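Local coordinates for protein AmbC (Sorangium cellulosum, PDB 5O15) that probably dehydrates a polyketide intermediate and closes an oxygen heterocycle on it during ambruticin biosynthesis, as a bifunctional dehydratase-cyclase domain with a double hotdog fold, at residues W172-W184 against I190-E202. Residues are numbered along the deposited sequence; the frame is centred on the assembly and turned at random. Where two conformers were deposited one is given.
Sequences WVGPAFRGVTAAW and IYADLALPEGVSE
Ile190 CA points its hydrogen at the carbonyl oxygen of Trp184, where strands 180-186 and 189-195 pair as an antiparallel beta hairpin near one edge of the double hotdog fold, between strands 158-160 and 254-261. Tyr191 and Trp184 form a hydrogen-bonded pair, each N donating to the other's O (Tyr191 N to Trp184 O 2.8 Å). Next comes Ala192, whose CB meets Ala183 CB at 3.9 Å on the face shared with Val180 and Leu194.

Asp193 and Trp184 meet on the opposite face from Ala192. The CG of Asp193 lies anti to its carbonyl carbon (chi1 -69°), which carries the carboxylate out beside the indole; OD2 sits in the ring plane at its edge, 3.6 Å from Trp184 CH2, and the carboxylate stands nearly perpendicular to the ring. Trp152 NE1 donates to the same OD2, while Arg256 makes a salt bridge to OD1, so the carboxylate is held from both oxygens. A beta bulge between Val180 and Ala182 shifts the register here; Thr181 N bonds to Asp193 O at 2.9 Å.

Leu194 and Val180 lie side by side, CD2 to CG2 4.1 Å. The last backbone hydrogen bond between the two segments runs from Ala195 N to Gly179 O, 2.9 Å. Beyond it they meet through loop contacts: Pro197 sets its ring against the 3-10 turn, CG 3.1 Å from Pro175 O. Val200 CG2 rests 3.8 Å from Ala176 CB.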
# COMPACT_ATOMS: atom_id res chain seq x y z
N TRP A 172 6.89 16.42 -5.84
CA TRP A 172 7.69 15.67 -4.90
C TRP A 172 8.15 14.30 -5.40
O TRP A 172 9.30 13.93 -5.19
CB TRP A 172 6.90 15.49 -3.60
CG TRP A 172 6.54 16.76 -2.92
CD1 TRP A 172 5.30 17.26 -2.76
CD2 TRP A 172 7.44 17.70 -2.34
NE1 TRP A 172 5.36 18.45 -2.08
CE2 TRP A 172 6.66 18.74 -1.81
CE3 TRP A 172 8.83 17.76 -2.20
CZ2 TRP A 172 7.22 19.81 -1.11
CZ3 TRP A 172 9.39 18.84 -1.52
CH2 TRP A 172 8.57 19.85 -0.99
N VAL A 173 7.24 13.49 -5.92
CA VAL A 173 7.57 12.08 -6.05
C VAL A 173 8.45 11.84 -7.26
O VAL A 173 8.49 12.61 -8.24
CB VAL A 173 6.33 11.20 -6.10
CG1 VAL A 173 5.43 11.43 -4.94
CG2 VAL A 173 5.58 11.32 -7.38
N GLY A 174 9.20 10.75 -7.18
CA GLY A 174 10.01 10.29 -8.27
C GLY A 174 9.30 9.31 -9.16
O GLY A 174 8.13 8.96 -8.96
N PRO A 175 10.00 8.85 -10.21
CA PRO A 175 9.33 8.08 -11.27
C PRO A 175 8.62 6.81 -10.83
O PRO A 175 7.63 6.42 -11.43
CB PRO A 175 10.49 7.74 -12.22
CG PRO A 175 11.51 8.76 -11.97
CD PRO A 175 11.39 9.20 -10.56
N ALA A 176 9.10 6.13 -9.79
CA ALA A 176 8.46 4.87 -9.40
C ALA A 176 7.04 5.09 -8.90
O ALA A 176 6.24 4.15 -8.89
CB ALA A 176 9.27 4.15 -8.32
N PHE A 177 6.71 6.31 -8.49
CA PHE A 177 5.41 6.65 -7.92
C PHE A 177 4.58 7.50 -8.88
O PHE A 177 3.75 8.29 -8.45
CB PHE A 177 5.55 7.24 -6.51
CG PHE A 177 6.04 6.20 -5.58
CD1 PHE A 177 5.15 5.34 -4.95
CD2 PHE A 177 7.39 5.98 -5.40
CE1 PHE A 177 5.62 4.31 -4.13
CE2 PHE A 177 7.86 4.96 -4.62
CZ PHE A 177 6.96 4.14 -3.97
N ARG A 178 4.76 7.25 -10.17
CA ARG A 178 3.88 7.76 -11.23
C ARG A 178 3.39 6.54 -11.98
O ARG A 178 3.89 6.23 -13.07
CB ARG A 178 4.60 8.77 -12.14
CG ARG A 178 4.68 10.15 -11.52
CD ARG A 178 5.21 11.23 -12.51
NE ARG A 178 6.65 11.22 -12.49
CZ ARG A 178 7.40 11.79 -11.55
NH1 ARG A 178 6.82 12.40 -10.52
NH2 ARG A 178 8.73 11.74 -11.62
N GLY A 179 2.44 5.81 -11.39
CA GLY A 179 2.05 4.52 -11.90
C GLY A 179 0.67 4.45 -12.49
O GLY A 179 0.16 3.34 -12.66
N VAL A 180 0.04 5.57 -12.78
CA VAL A 180 -1.30 5.60 -13.34
C VAL A 180 -1.20 6.02 -14.80
O VAL A 180 -0.81 7.15 -15.11
CB VAL A 180 -2.22 6.57 -12.59
CG1 VAL A 180 -3.65 6.45 -13.12
CG2 VAL A 180 -2.21 6.29 -11.11
N THR A 181 -1.55 5.14 -15.71
CA THR A 181 -1.44 5.53 -17.11
C THR A 181 -2.72 6.15 -17.63
O THR A 181 -2.65 6.91 -18.62
CB THR A 181 -1.04 4.34 -17.97
OG1 THR A 181 -2.09 3.40 -17.96
CG2 THR A 181 0.19 3.68 -17.48
N ALA A 182 -3.88 5.89 -17.04
CA ALA A 182 -5.14 6.49 -17.48
C ALA A 182 -6.16 6.25 -16.38
O ALA A 182 -6.06 5.27 -15.64
CB ALA A 182 -5.63 5.85 -18.77
N ALA A 183 -7.14 7.13 -16.25
CA ALA A 183 -8.18 6.97 -15.24
C ALA A 183 -9.45 7.68 -15.71
O ALA A 183 -9.41 8.64 -16.50
CB ALA A 183 -7.72 7.51 -13.89
N TRP A 184 -10.58 7.23 -15.18
CA TRP A 184 -11.90 7.75 -15.47
C TRP A 184 -12.75 7.59 -14.23
O TRP A 184 -12.41 6.84 -13.31
CB TRP A 184 -12.57 6.96 -16.58
CG TRP A 184 -11.82 6.87 -17.86
CD1 TRP A 184 -12.03 7.63 -18.96
CD2 TRP A 184 -10.76 5.96 -18.20
NE1 TRP A 184 -11.18 7.25 -19.98
CE2 TRP A 184 -10.38 6.24 -19.52
CE3 TRP A 184 -10.11 4.93 -17.51
CZ2 TRP A 184 -9.38 5.52 -20.18
CZ3 TRP A 184 -9.11 4.21 -18.17
CH2 TRP A 184 -8.76 4.52 -19.50
N ILE A 190 -13.77 5.22 -9.37
CA ILE A 190 -12.64 5.56 -10.22
C ILE A 190 -12.12 4.28 -10.84
O ILE A 190 -11.87 3.30 -10.14
CB ILE A 190 -11.54 6.27 -9.43
CG1 ILE A 190 -12.10 7.54 -8.76
CG2 ILE A 190 -10.37 6.58 -10.32
CD1 ILE A 190 -12.55 8.59 -9.71
N TYR A 191 -11.97 4.28 -12.16
CA TYR A 191 -11.43 3.17 -12.92
C TYR A 191 -10.08 3.59 -13.46
O TYR A 191 -9.95 4.70 -14.00
CB TYR A 191 -12.38 2.80 -14.07
CG TYR A 191 -13.68 2.24 -13.53
CD1 TYR A 191 -13.73 0.93 -13.12
CD2 TYR A 191 -14.82 3.01 -13.39
CE1 TYR A 191 -14.87 0.39 -12.59
CE2 TYR A 191 -15.99 2.47 -12.84
CZ TYR A 191 -16.00 1.16 -12.45
OH TYR A 191 -17.13 0.57 -11.90
N ALA A 192 -9.06 2.75 -13.36
CA ALA A 192 -7.74 3.16 -13.79
C ALA A 192 -6.93 2.00 -14.34
O ALA A 192 -7.08 0.86 -13.91
CB ALA A 192 -6.98 3.85 -12.65
N ASP A 193 -6.04 2.34 -15.28
CA ASP A 193 -4.96 1.46 -15.72
C ASP A 193 -3.71 1.83 -14.92
O ASP A 193 -3.27 2.98 -14.96
CB ASP A 193 -4.70 1.64 -17.21
CG ASP A 193 -5.83 1.12 -18.05
OD1 ASP A 193 -6.18 -0.07 -17.93
OD2 ASP A 193 -6.36 1.84 -18.90
N LEU A 194 -3.15 0.83 -14.23
CA LEU A 194 -1.98 0.99 -13.38
C LEU A 194 -0.82 0.20 -13.97
O LEU A 194 -1.00 -0.93 -14.42
CB LEU A 194 -2.25 0.46 -11.97
CG LEU A 194 -3.52 0.97 -11.28
CD1 LEU A 194 -3.59 0.39 -9.87
CD2 LEU A 194 -3.62 2.48 -11.23
N ALA A 195 0.37 0.77 -13.96
CA ALA A 195 1.52 0.03 -14.47
C ALA A 195 2.78 0.55 -13.82
O ALA A 195 2.96 1.77 -13.72
CB ALA A 195 1.67 0.19 -15.99
N LEU A 196 3.62 -0.37 -13.36
CA LEU A 196 4.92 0.00 -12.84
C LEU A 196 5.78 0.57 -13.98
O LEU A 196 5.78 0.03 -15.10
CB LEU A 196 5.63 -1.21 -12.25
CG LEU A 196 5.07 -1.82 -10.94
CD1 LEU A 196 5.75 -3.12 -10.60
CD2 LEU A 196 5.28 -0.91 -9.79
N PRO A 197 6.51 1.64 -13.73
CA PRO A 197 7.43 2.18 -14.74
C PRO A 197 8.56 1.21 -15.06
O PRO A 197 8.87 0.28 -14.30
CB PRO A 197 7.98 3.45 -14.08
CG PRO A 197 7.03 3.76 -12.99
CD PRO A 197 6.42 2.50 -12.54
N GLU A 198 9.17 1.45 -16.21
CA GLU A 198 10.30 0.66 -16.66
C GLU A 198 11.37 0.65 -15.58
O GLU A 198 11.56 1.63 -14.86
CB GLU A 198 10.83 1.29 -17.95
CG GLU A 198 12.18 0.80 -18.44
CD GLU A 198 12.64 1.53 -19.71
OE1 GLU A 198 11.79 2.15 -20.40
OE2 GLU A 198 13.86 1.50 -20.01
N GLY A 199 12.06 -0.48 -15.47
CA GLY A 199 13.10 -0.66 -14.48
C GLY A 199 12.48 -1.20 -13.21
O GLY A 199 12.79 -2.31 -12.78
N VAL A 200 11.55 -0.42 -12.64
CA VAL A 200 10.84 -0.82 -11.43
C VAL A 200 10.03 -2.08 -11.68
O VAL A 200 9.91 -2.96 -10.82
CB VAL A 200 9.94 0.35 -11.00
CG1 VAL A 200 9.17 -0.01 -9.79
CG2 VAL A 200 10.77 1.61 -10.77
N SER A 201 9.44 -2.19 -12.87
CA SER A 201 8.57 -3.30 -13.21
C SER A 201 9.29 -4.64 -13.17
O SER A 201 8.65 -5.68 -12.96
CB SER A 201 7.99 -3.08 -14.60
OG SER A 201 9.04 -2.97 -15.55
N GLU A 202 10.61 -4.64 -13.35
CA GLU A 202 11.33 -5.91 -13.44
C GLU A 202 11.30 -6.70 -12.14
O GLU A 202 11.42 -7.93 -12.17
CB GLU A 202 12.78 -5.66 -13.88
CG GLU A 202 12.89 -5.15 -15.30
CD GLU A 202 14.32 -4.95 -15.71
OE1 GLU A 202 14.56 -4.53 -16.86
OE2 GLU A 202 15.21 -5.22 -14.88